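Local atomic coordinates of glutathione s-transferase (Oryza sativa, PDB entry 1OYJ), a protein that conjugates reduced glutathione to a wide range of hydrophobic electrophiles, as a tau-class glutathione transferase linked to herbicide detoxification. Residues V8-W13 with I56-H61; G18-I23 with E68-L73; A26-E31 with Y75-F80. All blocks are in the same frame, centred on the assembly; numbering follows the deposited sequence.

Interaction 1. Residues V8-W13 with I56-H61; sequences VLLDFW and IPVLLH. With GSH (glutathione), chain N.
Val8 O receives the shortest and straightest bond across these strands: Leu60 N lies 2.7 Å from Val8 O, with an N-H...O angle of 177°. The same oxygen is also approached by a CA-H, with Leu59 CA 3.5 Å from Val8 O. Val8 N bonds back to Leu60 O, and the reciprocal pattern recurs where Leu10 N stands 2.8 Å from Val58 O and Val58 N donates to Leu10 O. These two hydrogen-bonded pairs flank the non-hydrogen-bonded pair Leu9 and Leu59; with 163° between the local strand axes, the pairing is antiparallel.

Leu10 and Val58 run alongside each other on one face of the sheet, their CB atoms 4.1 Å apart, while Leu10 CG meets Leu60 CD1 at 4.0 Å. On the other face the side chains of Leu9 and Leu59 cross nearly at a right angle and touch through their CD1 methyls.

In Ile56 the two torsions chi1 56° and chi2 73° together bring CD1 between Asp11 OD1, 3.7 Å away, and the cysteinyl CB2 of glutathione, while Asp11 OD2 is salt-bridged to Arg22. The backbone of Ile56 grips the cysteinyl part of glutathione twice: Ile56 N to O2 and glutathione N2 to Ile56 O, both 2.8 Å. The cis peptide leading into Pro57 is a hallmark of thioredoxin-like glutathione transferase domains.

Strand 7-11 runs between strands 58-61 and 33-36; helix 16-28 packs on Leu9 and Pro57, and helix 44-49 on Leu10 and Val58.

Interaction 2. Residues G18-I23 with E68-L73; sequences GQRCRI and ESLVIL. With GSH (glutathione), chain N.
Polar contact between the helices rests on Arg20 and Ser69: Arg20 NH1 donates to Ser69 OG over 2.9 Å, the oxygen lying near the guanidinium edge, 15° out of its plane. The arginine chain, extended from CG to NE, carries the group across to the serine, and NH1 has a stronger partner in the carboxylate of Asp112. Ser69 OG in turn donates to glutathione O12 at 2.7 Å, so this hydroxyl relays between arginine and ligand. Its position between the backbone N and carbonyl carbon (chi1 62°) lets hydroxyl and amide serve one carboxylate, Ser69 N standing 3.1 Å from glutathione O11.

Glu68, the N-cap residue, and Ser69, which starts helix 69-79, form the Glu-Ser motif that holds the gamma-glutamyl end of glutathione in the thioredoxin-like domain. Glu68 OE1 accepts from the ligand amine N1 at 2.6 Å, and the helix N-terminus would probably favour the ligand's negative carboxylate.

Van der Waals contacts also join the helices; the local axes of segments 18-23 and 69-73 run nearly parallel, 12° apart in direction and 9.1 Å at closest approach. Cys21 SG makes an apolar contact with Ile72 CG2 at 3.6 Å. Two leucine methyls rest on polar groups of Arg20: Leu70 CD2 over one guanidinium face, 3.6 Å from Arg20 NH1, and Leu73 CD2 3.7 Å from Arg20 O. Beyond this seam Leu73 packs on Phe164 and Val167 of helix 164-169.

Interaction 3. Residues A26-E31 with Y75-F80; sequences AEKGLE and YLDDAF
The C-terminal ends of helices 16-28 and 69-79, neighbours in the thioredoxin-like domain, and the residues just beyond them meet through Lys28 and Leu30 on one side and Leu76, Asp77 and Phe80 on the other. The polar half is centred on the ammonium group of Lys28. Lys28 NZ forms a salt bridge with Asp77 OD1 at 2.8 Å, using the anti lone pair of that oxygen, the one directed away from OD2. It also donates to Leu76 O at 3.2 Å, but here the C=O...N angle is only 104° and the nitrogen stands above the carbonyl plane, so the donor is not aligned with a lone pair of the oxygen. A bend at the last torsion (chi4 -82°) turns the amine out of the line of its own chain, while Lys28 CD rests 3.9 Å from Leu76 CB. Thr83 OG1 and Pro84 O are further partners of the amine, and Asp77 also accepts from the backbone amides of Leu86 and Leu87. An alanine at Lys28 is likely to leave Asp77 without its lysine countercharge, and Leu76 O, Thr83 OG1 and Pro84 O without the amine they share.

Directly after Lys28 the chain turns through a Schellman motif: Gly29 takes positive phi, and Gly29 N bonds to Ala26 O over 3.1 Å. This turn delivers Leu30 to the apolar half. Leu30 CD1 sits over one face of the Phe80 ring, 3.9 Å from its centroid and 18° off the normal, a CH-pi contact. The other methyl reaches the same ring, Leu30 CD2 lying 3.8 Å from Phe80 CD2, while Leu30 CD1 is 4.1 Å from Leu76 CD2. Leu7 of strand 7-11 is packed on by both Leu30 and Phe80.

How the interactions relate
All three contacts are largely buried within the thioredoxin-like N-terminal domain, but interaction 2 lies deepest, its centre about 7 Å from that of the chain, against about 14 Å for interaction 1 and 16 Å for interaction 3. Interaction 1 joins two central strands through backbone hydrogen bonds, with aliphatic packing on both faces. Interactions 2 and 3 share helices 16-28 and 69-79: the former at the glutathione end, where polar side chains face the ligand, the latter near the C-terminal ends, joined by a salt bridge and a CH-pi contact. Asp11 OD2 and Arg22 NE, 2.6 Å apart, tie interactions 1 and 2. The second subunit reaches interactions 2 and 3, but not interaction 1.

Interaction 1. Residues V8-W13 with I56-H61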
loop_
_atom_site.group_PDB
_atom_site.type_symbol
_atom_site.label_atom_id
_atom_site.label_comp_id
_atom_site.label_asym_id
_atom_site.label_seq_id
_atom_site.Cartn_x
_atom_site.Cartn_y
_atom_site.Cartn_z
ATOM N N VAL A 8 12.195 8.194 -17.379
ATOM C CA VAL A 8 11.979 9.581 -17.033
ATOM C C VAL A 8 11.229 9.634 -15.734
ATOM O O VAL A 8 10.259 8.865 -15.556
ATOM C CB VAL A 8 11.114 10.251 -18.099
ATOM C CG1 VAL A 8 10.844 11.701 -17.695
ATOM C CG2 VAL A 8 11.774 10.181 -19.487
ATOM N N LEU A 9 11.609 10.570 -14.868
ATOM C CA LEU A 9 11.024 10.647 -13.559
ATOM C C LEU A 9 10.472 12.023 -13.350
ATOM O O LEU A 9 11.249 13.012 -13.410
ATOM C CB LEU A 9 12.066 10.291 -12.524
ATOM C CG LEU A 9 11.514 10.187 -11.078
ATOM C CD1 LEU A 9 10.633 8.932 -10.878
ATOM C CD2 LEU A 9 12.732 10.083 -10.067
ATOM N N LEU A 10 9.153 12.136 -13.206
ATOM C CA LEU A 10 8.523 13.400 -12.901
ATOM C C LEU A 10 8.587 13.482 -11.379
ATOM O O LEU A 10 8.107 12.587 -10.679
ATOM C CB LEU A 10 7.091 13.448 -13.389
ATOM C CG LEU A 10 6.871 12.993 -14.829
ATOM C CD1 LEU A 10 5.395 13.284 -15.303
ATOM C CD2 LEU A 10 7.818 13.787 -15.746
ATOM N N ASP A 11 9.163 14.548 -10.843
ATOM C CA ASP A 11 9.389 14.579 -9.402
ATOM C C ASP A 11 9.396 16.022 -8.863
ATOM O O ASP A 11 9.162 17.015 -9.620
ATOM C CB ASP A 11 10.684 13.799 -9.246
ATOM C CG ASP A 11 10.911 13.179 -7.860
ATOM O OD1 ASP A 11 10.212 13.514 -6.872
ATOM O OD2 ASP A 11 11.821 12.322 -7.739
ATOM N N PHE A 12 9.609 16.170 -7.574
ATOM C CA PHE A 12 9.647 17.435 -6.881
ATOM C C PHE A 12 10.875 17.259 -5.982
ATOM O O PHE A 12 10.996 16.209 -5.284
ATOM C CB PHE A 12 8.367 17.677 -6.099
ATOM C CG PHE A 12 8.409 18.927 -5.277
ATOM C CD1 PHE A 12 8.733 20.109 -5.868
ATOM C CD2 PHE A 12 8.016 18.938 -3.967
ATOM C CE1 PHE A 12 8.767 21.322 -5.146
ATOM C CE2 PHE A 12 8.016 20.154 -3.232
ATOM C CZ PHE A 12 8.434 21.338 -3.825
ATOM N N TRP A 13 11.817 18.196 -6.000
ATOM C CA TRP A 13 13.149 17.968 -5.339
ATOM C C TRP A 13 13.143 17.402 -3.921
ATOM O O TRP A 13 13.869 16.471 -3.609
ATOM C CB TRP A 13 13.998 19.283 -5.436
ATOM C CG TRP A 13 13.508 20.370 -4.575
ATOM C CD1 TRP A 13 12.597 21.227 -4.874
ATOM C CD2 TRP A 13 13.926 20.652 -3.261
ATOM N NE1 TRP A 13 12.296 22.041 -3.803
ATOM C CE2 TRP A 13 13.160 21.731 -2.803
ATOM C CE3 TRP A 13 14.881 20.104 -2.418
ATOM C CZ2 TRP A 13 13.265 22.239 -1.519
ATOM C CZ3 TRP A 13 15.026 20.628 -1.170
ATOM C CH2 TRP A 13 14.260 21.688 -0.734
ATOM N N ILE A 56 3.356 13.362 -7.761
ATOM C CA ILE A 56 4.627 12.816 -8.170
ATOM C C ILE A 56 4.992 11.890 -7.048
ATOM O O ILE A 56 4.429 12.018 -5.999
ATOM C CB ILE A 56 5.694 13.939 -8.463
ATOM C CG1 ILE A 56 5.857 14.821 -7.247
ATOM C CG2 ILE A 56 5.238 14.757 -9.647
ATOM C CD1 ILE A 56 6.664 14.075 -6.052
ATOM N N PRO A 57 5.908 10.941 -7.228
ATOM C CA PRO A 57 6.620 10.654 -8.442
ATOM C C PRO A 57 5.893 9.799 -9.440
ATOM O O PRO A 57 4.965 9.043 -9.157
ATOM C CB PRO A 57 7.817 9.842 -7.930
ATOM C CG PRO A 57 7.288 9.090 -6.738
ATOM C CD PRO A 57 6.423 10.139 -6.117
ATOM N N VAL A 58 6.300 10.012 -10.689
ATOM C CA VAL A 58 5.820 9.237 -11.769
ATOM C C VAL A 58 6.986 8.822 -12.540
ATOM O O VAL A 58 7.813 9.678 -12.999
ATOM C CB VAL A 58 4.850 10.071 -12.773
ATOM C CG1 VAL A 58 4.403 9.145 -13.935
ATOM C CG2 VAL A 58 3.667 10.535 -12.046
ATOM N N LEU A 59 7.048 7.537 -12.795
ATOM C CA LEU A 59 8.112 7.002 -13.594
ATOM C C LEU A 59 7.583 6.647 -14.939
ATOM O O LEU A 59 6.578 5.973 -15.001
ATOM C CB LEU A 59 8.590 5.671 -13.044
ATOM C CG LEU A 59 9.744 5.120 -13.908
ATOM C CD1 LEU A 59 10.950 6.005 -13.581
ATOM C CD2 LEU A 59 10.114 3.717 -13.538
ATOM N N LEU A 60 8.206 7.151 -16.004
ATOM C CA LEU A 60 7.809 6.791 -17.353
ATOM C C LEU A 60 8.907 5.920 -17.954
ATOM O O LEU A 60 10.096 6.322 -18.051
ATOM C CB LEU A 60 7.540 8.056 -18.198
ATOM C CG LEU A 60 6.290 8.783 -17.670
ATOM C CD1 LEU A 60 6.515 10.244 -17.665
ATOM C CD2 LEU A 60 5.068 8.492 -18.461
ATOM N N HIS A 61 8.521 4.736 -18.369
ATOM C CA HIS A 61 9.421 3.754 -18.960
ATOM C C HIS A 61 8.906 3.563 -20.372
ATOM O O HIS A 61 7.762 3.156 -20.590
ATOM C CB HIS A 61 9.415 2.466 -18.139
ATOM C CG HIS A 61 10.421 1.448 -18.567
ATOM N ND1 HIS A 61 10.272 0.097 -18.307
ATOM C CD2 HIS A 61 11.568 1.569 -19.287
ATOM C CE1 HIS A 61 11.281 -0.571 -18.850
ATOM N NE2 HIS A 61 12.078 0.297 -19.459
HETATM N N1 GSH N . 1.369 7.666 -2.241
HETATM C CA1 GSH N . 2.361 8.529 -2.793
HETATM C C1 GSH N . 3.607 7.939 -3.336
HETATM O O11 GSH N . 4.252 8.234 -4.320
HETATM O O12 GSH N . 4.029 7.047 -2.632
HETATM C CB1 GSH N . 2.361 10.011 -2.485
HETATM C CG1 GSH N . 3.292 10.898 -3.320
HETATM C CD1 GSH N . 3.062 12.354 -2.930
HETATM O OE1 GSH N . 2.562 12.583 -1.842
HETATM N N2 GSH N . 3.454 13.329 -3.752
HETATM C CA2 GSH N . 3.253 14.719 -3.425
HETATM C C2 GSH N . 2.346 15.263 -4.542
HETATM O O2 GSH N . 2.723 15.068 -5.679
HETATM C CB2 GSH N . 4.624 15.394 -3.422
HETATM S SG2 GSH N . 5.611 14.879 -1.963
HETATM N N3 GSH N . 1.113 15.721 -4.324
HETATM C CA3 GSH N . 0.861 16.935 -5.143
HETATM C C3 GSH N . 0.158 18.177 -4.600
HETATM O O31 GSH N . -0.728 18.788 -5.283
HETATM O O32 GSH N . 0.489 18.631 -3.516
#

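Interaction 2. Residues G18-I23 with E68-L73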
loop_
_atom_site.group_PDB
_atom_site.type_symbol
_atom_site.label_atom_id
_atom_site.label_comp_id
_atom_site.label_asym_id
_atom_site.label_seq_id
_atom_site.Cartn_x
_atom_site.Cartn_y
_atom_site.Cartn_z
ATOM N N GLY A 18 9.572 10.585 -4.183
ATOM C CA GLY A 18 10.363 10.582 -5.427
ATOM C C GLY A 18 11.824 10.221 -5.136
ATOM O O GLY A 18 12.446 9.470 -5.825
ATOM N N GLN A 19 12.335 10.650 -4.016
ATOM C CA GLN A 19 13.669 10.252 -3.639
ATOM C C GLN A 19 13.856 8.715 -3.525
ATOM O O GLN A 19 14.909 8.218 -3.832
ATOM C CB GLN A 19 14.099 10.968 -2.375
ATOM C CG GLN A 19 14.398 12.494 -2.635
ATOM C CD GLN A 19 14.342 13.259 -1.352
ATOM O OE1 GLN A 19 14.239 12.648 -0.332
ATOM N NE2 GLN A 19 14.364 14.602 -1.402
ATOM N N ARG A 20 12.837 7.983 -3.047
ATOM C CA ARG A 20 12.899 6.597 -3.089
ATOM C C ARG A 20 13.286 6.061 -4.448
ATOM O O ARG A 20 14.106 5.151 -4.520
ATOM C CB ARG A 20 11.587 5.880 -2.701
ATOM C CG ARG A 20 11.080 6.138 -1.332
ATOM C CD ARG A 20 9.660 5.689 -1.132
ATOM N NE ARG A 20 9.281 5.698 0.259
ATOM C CZ ARG A 20 8.100 5.362 0.720
ATOM N NH1 ARG A 20 7.070 5.187 -0.110
ATOM N NH2 ARG A 20 7.925 5.234 2.015
ATOM N N CYS A 21 12.589 6.505 -5.467
ATOM C CA CYS A 21 12.756 5.973 -6.762
ATOM C C CYS A 21 14.123 6.435 -7.296
ATOM O O CYS A 21 14.784 5.722 -8.048
ATOM C CB CYS A 21 11.686 6.512 -7.691
ATOM S SG CYS A 21 10.010 6.338 -7.102
ATOM N N ARG A 22 14.533 7.657 -6.955
ATOM C CA ARG A 22 15.909 8.082 -7.367
ATOM C C ARG A 22 17.006 7.131 -6.804
ATOM O O ARG A 22 17.941 6.738 -7.568
ATOM C CB ARG A 22 16.290 9.535 -6.959
ATOM C CG ARG A 22 15.367 10.627 -7.670
ATOM C CD ARG A 22 15.448 12.056 -7.087
ATOM N NE ARG A 22 14.189 12.567 -6.651
ATOM C CZ ARG A 22 14.056 13.639 -5.912
ATOM N NH1 ARG A 22 12.862 14.004 -5.514
ATOM N NH2 ARG A 22 15.120 14.305 -5.513
ATOM N N ILE A 23 16.939 6.870 -5.502
ATOM C CA ILE A 23 17.929 5.994 -4.836
ATOM C C ILE A 23 17.903 4.600 -5.432
ATOM O O ILE A 23 18.929 4.009 -5.652
ATOM C CB ILE A 23 17.639 5.992 -3.333
ATOM C CG1 ILE A 23 18.010 7.379 -2.780
ATOM C CG2 ILE A 23 18.341 4.895 -2.564
ATOM C CD1 ILE A 23 17.355 7.580 -1.375
ATOM N N GLU A 68 2.928 5.757 -7.760
ATOM C CA GLU A 68 2.936 5.315 -6.378
ATOM C C GLU A 68 4.321 4.745 -6.132
ATOM O O GLU A 68 4.696 3.765 -6.699
ATOM C CB GLU A 68 1.819 4.312 -6.034
ATOM C CG GLU A 68 0.423 5.018 -6.023
ATOM C CD GLU A 68 0.261 6.026 -4.903
ATOM O OE1 GLU A 68 0.655 5.700 -3.714
ATOM O OE2 GLU A 68 -0.265 7.154 -5.165
ATOM N N SER A 69 5.076 5.446 -5.301
ATOM C CA SER A 69 6.476 5.124 -5.064
ATOM C C SER A 69 6.732 3.662 -4.778
ATOM O O SER A 69 7.644 3.034 -5.351
ATOM C CB SER A 69 7.085 6.083 -4.047
ATOM O OG SER A 69 6.475 6.024 -2.811
ATOM N N LEU A 70 5.925 3.040 -3.945
ATOM C CA LEU A 70 6.265 1.639 -3.589
ATOM C C LEU A 70 5.994 0.668 -4.749
ATOM O O LEU A 70 6.636 -0.380 -4.886
ATOM C CB LEU A 70 5.498 1.179 -2.338
ATOM C CG LEU A 70 5.885 1.792 -1.001
ATOM C CD1 LEU A 70 5.150 1.149 0.209
ATOM C CD2 LEU A 70 7.340 1.672 -0.761
ATOM N N VAL A 71 5.053 1.065 -5.587
ATOM C CA VAL A 71 4.732 0.351 -6.793
ATOM C C VAL A 71 5.929 0.493 -7.788
ATOM O O VAL A 71 6.359 -0.501 -8.379
ATOM C CB VAL A 71 3.334 0.835 -7.421
ATOM C CG1 VAL A 71 3.103 0.142 -8.814
ATOM C CG2 VAL A 71 2.190 0.532 -6.501
ATOM N N ILE A 72 6.472 1.718 -7.942
ATOM C CA ILE A 72 7.607 1.978 -8.806
ATOM C C ILE A 72 8.819 1.151 -8.300
ATOM O O ILE A 72 9.475 0.497 -9.073
ATOM C CB ILE A 72 7.966 3.535 -8.835
ATOM C CG1 ILE A 72 6.868 4.385 -9.527
ATOM C CG2 ILE A 72 9.275 3.702 -9.437
ATOM C CD1 ILE A 72 6.826 5.816 -9.085
ATOM N N LEU A 73 9.052 1.145 -6.987
ATOM C CA LEU A 73 10.147 0.326 -6.436
ATOM C C LEU A 73 10.010 -1.174 -6.823
ATOM O O LEU A 73 10.968 -1.788 -7.316
ATOM C CB LEU A 73 10.231 0.436 -4.968
ATOM C CG LEU A 73 10.569 1.752 -4.334
ATOM C CD1 LEU A 73 10.982 1.520 -2.874
ATOM C CD2 LEU A 73 11.623 2.444 -5.082
HETATM N N1 GSH N . 1.369 7.666 -2.241
HETATM C CA1 GSH N . 2.361 8.529 -2.793
HETATM C C1 GSH N . 3.607 7.939 -3.336
HETATM O O11 GSH N . 4.252 8.234 -4.320
HETATM O O12 GSH N . 4.029 7.047 -2.632
HETATM C CB1 GSH N . 2.361 10.011 -2.485
HETATM C CG1 GSH N . 3.292 10.898 -3.320
HETATM C CD1 GSH N . 3.062 12.354 -2.930
HETATM O OE1 GSH N . 2.562 12.583 -1.842
HETATM N N2 GSH N . 3.454 13.329 -3.752
HETATM C CA2 GSH N . 3.253 14.719 -3.425
HETATM C C2 GSH N . 2.346 15.263 -4.542
HETATM O O2 GSH N . 2.723 15.068 -5.679
HETATM C CB2 GSH N . 4.624 15.394 -3.422
HETATM S SG2 GSH N . 5.611 14.879 -1.963
HETATM N N3 GSH N . 1.113 15.721 -4.324
HETATM C CA3 GSH N . 0.861 16.935 -5.143
HETATM C C3 GSH N . 0.158 18.177 -4.600
HETATM O O31 GSH N . -0.728 18.788 -5.283
HETATM O O32 GSH N . 0.489 18.631 -3.516
#

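Interaction 3. Residues A26-E31 with Y75-F80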
loop_
_atom_site.group_PDB
_atom_site.type_symbol
_atom_site.label_atom_id
_atom_site.label_comp_id
_atom_site.label_asym_id
_atom_site.label_seq_id
_atom_site.Cartn_x
_atom_site.Cartn_y
_atom_site.Cartn_z
ATOM N N ALA A 26 19.550 4.668 -8.818
ATOM C CA ALA A 26 20.966 4.769 -8.570
ATOM C C ALA A 26 21.546 3.451 -8.115
ATOM O O ALA A 26 22.622 3.014 -8.609
ATOM C CB ALA A 26 21.258 5.843 -7.566
ATOM N N GLU A 27 20.899 2.815 -7.178
ATOM C CA GLU A 27 21.382 1.502 -6.644
ATOM C C GLU A 27 21.503 0.486 -7.735
ATOM O O GLU A 27 22.369 -0.399 -7.665
ATOM C CB GLU A 27 20.482 0.914 -5.553
ATOM C CG GLU A 27 20.651 1.529 -4.175
ATOM C CD GLU A 27 22.010 1.247 -3.615
ATOM O OE1 GLU A 27 22.320 0.089 -3.321
ATOM O OE2 GLU A 27 22.756 2.196 -3.480
ATOM N N LYS A 28 20.601 0.599 -8.709
ATOM C CA LYS A 28 20.513 -0.335 -9.776
ATOM C C LYS A 28 21.360 -0.017 -11.027
ATOM O O LYS A 28 21.358 -0.765 -11.963
ATOM C CB LYS A 28 19.027 -0.523 -10.161
ATOM C CG LYS A 28 18.213 -1.310 -9.109
ATOM C CD LYS A 28 16.708 -1.316 -9.377
ATOM C CE LYS A 28 16.027 -2.417 -8.500
ATOM N NZ LYS A 28 16.118 -3.801 -9.075
ATOM N N GLY A 29 22.027 1.106 -11.026
ATOM C CA GLY A 29 22.779 1.549 -12.199
ATOM C C GLY A 29 21.869 2.040 -13.304
ATOM O O GLY A 29 22.282 2.091 -14.451
ATOM N N LEU A 30 20.631 2.396 -13.012
ATOM C CA LEU A 30 19.761 2.806 -14.075
ATOM C C LEU A 30 19.729 4.348 -14.200
ATOM O O LEU A 30 19.330 5.008 -13.262
ATOM C CB LEU A 30 18.338 2.290 -13.787
ATOM C CG LEU A 30 18.096 0.786 -13.685
ATOM C CD1 LEU A 30 16.691 0.516 -13.177
ATOM C CD2 LEU A 30 18.188 0.242 -15.092
ATOM N N GLU A 31 20.098 4.900 -15.362
ATOM C CA GLU A 31 20.165 6.344 -15.553
ATOM C C GLU A 31 18.802 6.795 -15.907
ATOM O O GLU A 31 18.079 6.059 -16.613
ATOM C CB GLU A 31 21.088 6.720 -16.706
ATOM C CG GLU A 31 22.540 6.308 -16.484
ATOM C CD GLU A 31 23.191 6.883 -15.230
ATOM O OE1 GLU A 31 22.802 7.982 -14.759
ATOM O OE2 GLU A 31 24.143 6.231 -14.722
ATOM N N TYR A 75 8.394 -2.320 -9.268
ATOM C CA TYR A 75 8.530 -2.345 -10.714
ATOM C C TYR A 75 9.996 -2.385 -11.143
ATOM O O TYR A 75 10.382 -3.131 -12.073
ATOM C CB TYR A 75 7.719 -1.211 -11.380
ATOM C CG TYR A 75 7.820 -1.147 -12.906
ATOM C CD1 TYR A 75 7.142 -2.056 -13.704
ATOM C CD2 TYR A 75 8.673 -0.235 -13.535
ATOM C CE1 TYR A 75 7.261 -2.010 -15.109
ATOM C CE2 TYR A 75 8.807 -0.196 -14.912
ATOM C CZ TYR A 75 8.101 -1.074 -15.694
ATOM O OH TYR A 75 8.237 -0.999 -17.056
ATOM N N LEU A 76 10.823 -1.594 -10.489
ATOM C CA LEU A 76 12.237 -1.537 -10.802
ATOM C C LEU A 76 12.899 -2.916 -10.571
ATOM O O LEU A 76 13.906 -3.218 -11.242
ATOM C CB LEU A 76 12.940 -0.444 -10.049
ATOM C CG LEU A 76 12.490 0.960 -10.427
ATOM C CD1 LEU A 76 13.166 2.004 -9.446
ATOM C CD2 LEU A 76 12.873 1.217 -11.840
ATOM N N ASP A 77 12.399 -3.739 -9.645
ATOM C CA ASP A 77 12.885 -5.111 -9.564
ATOM C C ASP A 77 12.277 -5.915 -10.745
ATOM O O ASP A 77 13.011 -6.612 -11.493
ATOM C CB ASP A 77 12.411 -5.851 -8.335
ATOM C CG ASP A 77 13.314 -5.680 -7.124
ATOM O OD1 ASP A 77 14.392 -4.998 -7.215
ATOM O OD2 ASP A 77 12.992 -6.234 -6.047
ATOM N N ASP A 78 10.956 -5.820 -10.921
ATOM C CA ASP A 78 10.295 -6.716 -11.882
ATOM C C ASP A 78 10.764 -6.464 -13.276
ATOM O O ASP A 78 10.967 -7.387 -14.050
ATOM C CB ASP A 78 8.758 -6.605 -11.864
ATOM C CG ASP A 78 8.122 -7.168 -10.607
ATOM O OD1 ASP A 78 6.947 -6.784 -10.361
ATOM O OD2 ASP A 78 8.703 -7.983 -9.832
ATOM N N ALA A 79 10.910 -5.199 -13.618
ATOM C CA ALA A 79 11.267 -4.840 -14.983
ATOM C C ALA A 79 12.743 -4.932 -15.281
ATOM O O ALA A 79 13.100 -4.993 -16.433
ATOM C CB ALA A 79 10.765 -3.488 -15.280
ATOM N N PHE A 80 13.600 -4.976 -14.271
ATOM C CA PHE A 80 15.046 -5.032 -14.510
ATOM C C PHE A 80 15.658 -6.110 -13.673
ATOM O O PHE A 80 16.329 -5.810 -12.705
ATOM C CB PHE A 80 15.646 -3.667 -14.126
ATOM C CG PHE A 80 15.102 -2.523 -14.935
ATOM C CD1 PHE A 80 14.091 -1.751 -14.480
ATOM C CD2 PHE A 80 15.601 -2.266 -16.198
ATOM C CE1 PHE A 80 13.614 -0.705 -15.239
ATOM C CE2 PHE A 80 15.111 -1.248 -16.958
ATOM C CZ PHE A 80 14.138 -0.466 -16.483
#